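Local coordinates for protein purine nucleoside phosphorylase YlmD (Geobacillus stearothermophilus, PDB 6T1B) that cleaves adenosine, inosine and methylthioadenosine with phosphate to release the free purine base, and also deaminates adenosine, using zinc as cofactor, at residues Ile172-Gly177 against Leu225-Ala230. Numbering follows the deposited sequence.
Sequences IYVAIG and LQLLAA
Leu227 reaches from helix 219-229 to strand 173-176 and sets one methyl, CD1, against Val174 and Ile176. The closest approach is to Val174, whose CG1 lies 3.7 Å from Leu227 CD1; the second valine methyl, CG2, is 4.2 Å from the same carbon. Val174 and Leu227 thus meet tip to tip, with the leucine methyl near both prongs of the valine fork. The valine torsion decides which prong comes closer: with chi1 at 171°, CG1 is anti to the backbone N and turned along the strand toward Ile176, the side on which Leu227 CD1 lies, while CG2 diverges the other way along the strand and ends farther off.

Ile176, two residues further along the strand and on the same side of it, makes the lighter contact. Its extended chain (chi2 166°) carries CD1 out toward the helix, to 4.2 Å from Leu227 CD1. The backbones stay well apart, the CA atoms of Val174 and Leu227 being separated by 8.6 Å, and between these two segments the link runs through the side chains of Leu227, Val174 and Ile176.

The strand is an inner member of a mixed sheet, bonded through its backbone to strands 127-133 and 237-239, and the helix packs on one face of that sheet. Phe131 and Ile237 from those neighbours also touch Leu227, while Ala154 and Val158 bring in helix 153-163, so the leucine sits where two helices and three strands converge. The contact lies beyond the direct surroundings of the zinc ions, the Ile176 side chain being about 10 Å from that of Cys126, a ligand of the catalytic zinc. All three residues are buried and meet purely through methyl groups, so helix and strand are joined here by van der Waals and hydrophobic contact.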
loop_
_atom_site.group_PDB
_atom_site.type_symbol
_atom_site.label_atom_id
_atom_site.label_comp_id
_atom_site.label_asym_id
_atom_site.label_seq_id
_atom_site.Cartn_x
_atom_site.Cartn_y
_atom_site.Cartn_z
ATOM N N ILE A 172 2.036 15.183 -9.085
ATOM C CA ILE A 172 1.749 13.972 -8.333
ATOM C C ILE A 172 1.613 14.295 -6.857
ATOM O O ILE A 172 2.335 15.150 -6.324
ATOM C CB ILE A 172 2.861 12.927 -8.563
ATOM C CG1 ILE A 172 2.942 12.620 -10.061
ATOM C CG2 ILE A 172 2.627 11.683 -7.722
ATOM C CD1 ILE A 172 4.063 11.648 -10.418
ATOM N N TYR A 173 0.687 13.613 -6.206
ATOM C CA TYR A 173 0.478 13.669 -4.768
ATOM C C TYR A 173 0.500 12.246 -4.244
ATOM O O TYR A 173 0.084 11.303 -4.927
ATOM C CB TYR A 173 -0.851 14.335 -4.421
ATOM C CG TYR A 173 -0.981 15.741 -4.938
ATOM C CD1 TYR A 173 -0.790 16.837 -4.105
ATOM C CD2 TYR A 173 -1.330 15.981 -6.255
ATOM C CE1 TYR A 173 -0.915 18.125 -4.582
ATOM C CE2 TYR A 173 -1.459 17.271 -6.735
ATOM C CZ TYR A 173 -1.254 18.333 -5.901
ATOM O OH TYR A 173 -1.408 19.605 -6.402
ATOM N N VAL A 174 1.029 12.084 -3.038
ATOM C CA VAL A 174 1.271 10.763 -2.471
ATOM C C VAL A 174 0.756 10.716 -1.044
ATOM O O VAL A 174 0.944 11.672 -0.285
ATOM C CB VAL A 174 2.775 10.404 -2.491
ATOM C CG1 VAL A 174 2.996 9.140 -1.698
ATOM C CG2 VAL A 174 3.278 10.287 -3.933
ATOM N N ALA A 175 0.131 9.606 -0.668
ATOM C CA ALA A 175 -0.138 9.325 0.733
ATOM C C ALA A 175 0.598 8.038 1.075
ATOM O O ALA A 175 0.477 7.039 0.359
ATOM C CB ALA A 175 -1.624 9.169 1.005
ATOM N N ILE A 176 1.387 8.072 2.144
ATOM C CA ILE A 176 2.062 6.892 2.672
ATOM C C ILE A 176 1.220 6.437 3.850
ATOM O O ILE A 176 1.007 7.213 4.793
ATOM C CB ILE A 176 3.502 7.226 3.065
ATOM C CG1 ILE A 176 4.323 7.492 1.804
ATOM C CG2 ILE A 176 4.122 6.118 3.893
ATOM C CD1 ILE A 176 5.647 8.140 2.066
ATOM N N GLY A 177 0.679 5.233 3.769
ATOM C CA GLY A 177 -0.313 4.779 4.716
ATOM C C GLY A 177 0.261 4.063 5.918
ATOM O O GLY A 177 1.486 3.976 6.091
ATOM N N LEU A 225 11.749 9.841 1.275
ATOM C CA LEU A 225 12.994 10.402 0.763
ATOM C C LEU A 225 13.200 10.028 -0.697
ATOM O O LEU A 225 13.661 10.846 -1.501
ATOM C CB LEU A 225 14.166 9.925 1.624
ATOM C CG LEU A 225 14.193 10.461 3.056
ATOM C CD1 LEU A 225 15.223 9.689 3.880
ATOM C CD2 LEU A 225 14.506 11.925 3.085
ATOM N N GLN A 226 12.840 8.794 -1.065
ATOM C CA GLN A 226 12.942 8.394 -2.464
ATOM C C GLN A 226 12.004 9.218 -3.340
ATOM O O GLN A 226 12.379 9.621 -4.440
ATOM C CB GLN A 226 12.637 6.911 -2.638
ATOM C CG GLN A 226 13.772 6.005 -2.189
ATOM C CD GLN A 226 13.472 4.535 -2.448
ATOM O OE1 GLN A 226 12.535 4.198 -3.157
ATOM N NE2 GLN A 226 14.300 3.658 -1.892
ATOM N N LEU A 227 10.764 9.432 -2.878
ATOM C CA LEU A 227 9.807 10.201 -3.668
ATOM C C LEU A 227 10.280 11.627 -3.865
ATOM O O LEU A 227 10.137 12.189 -4.956
ATOM C CB LEU A 227 8.440 10.201 -2.997
ATOM C CG LEU A 227 7.755 8.847 -3.036
ATOM C CD1 LEU A 227 6.658 8.775 -1.985
ATOM C CD2 LEU A 227 7.156 8.549 -4.397
ATOM N N LEU A 228 10.818 12.236 -2.808
ATOM C CA LEU A 228 11.386 13.571 -2.930
ATOM C C LEU A 228 12.486 13.584 -3.976
ATOM O O LEU A 228 12.531 14.466 -4.834
ATOM C CB LEU A 228 11.925 14.021 -1.574
ATOM C CG LEU A 228 10.867 14.332 -0.529
ATOM C CD1 LEU A 228 11.466 14.345 0.880
ATOM C CD2 LEU A 228 10.195 15.662 -0.852
ATOM N N ALA A 229 13.369 12.585 -3.935
ATOM C CA ALA A 229 14.467 12.530 -4.899
ATOM C C ALA A 229 13.964 12.341 -6.322
ATOM O O ALA A 229 14.599 12.815 -7.272
ATOM C CB ALA A 229 15.421 11.390 -4.531
ATOM N N ALA A 230 12.823 11.668 -6.494
ATOM C CA ALA A 230 12.234 11.483 -7.818
ATOM C C ALA A 230 11.472 12.708 -8.313
ATOM O O ALA A 230 11.004 12.710 -9.455
ATOM C CB ALA A 230 11.301 10.267 -7.806
#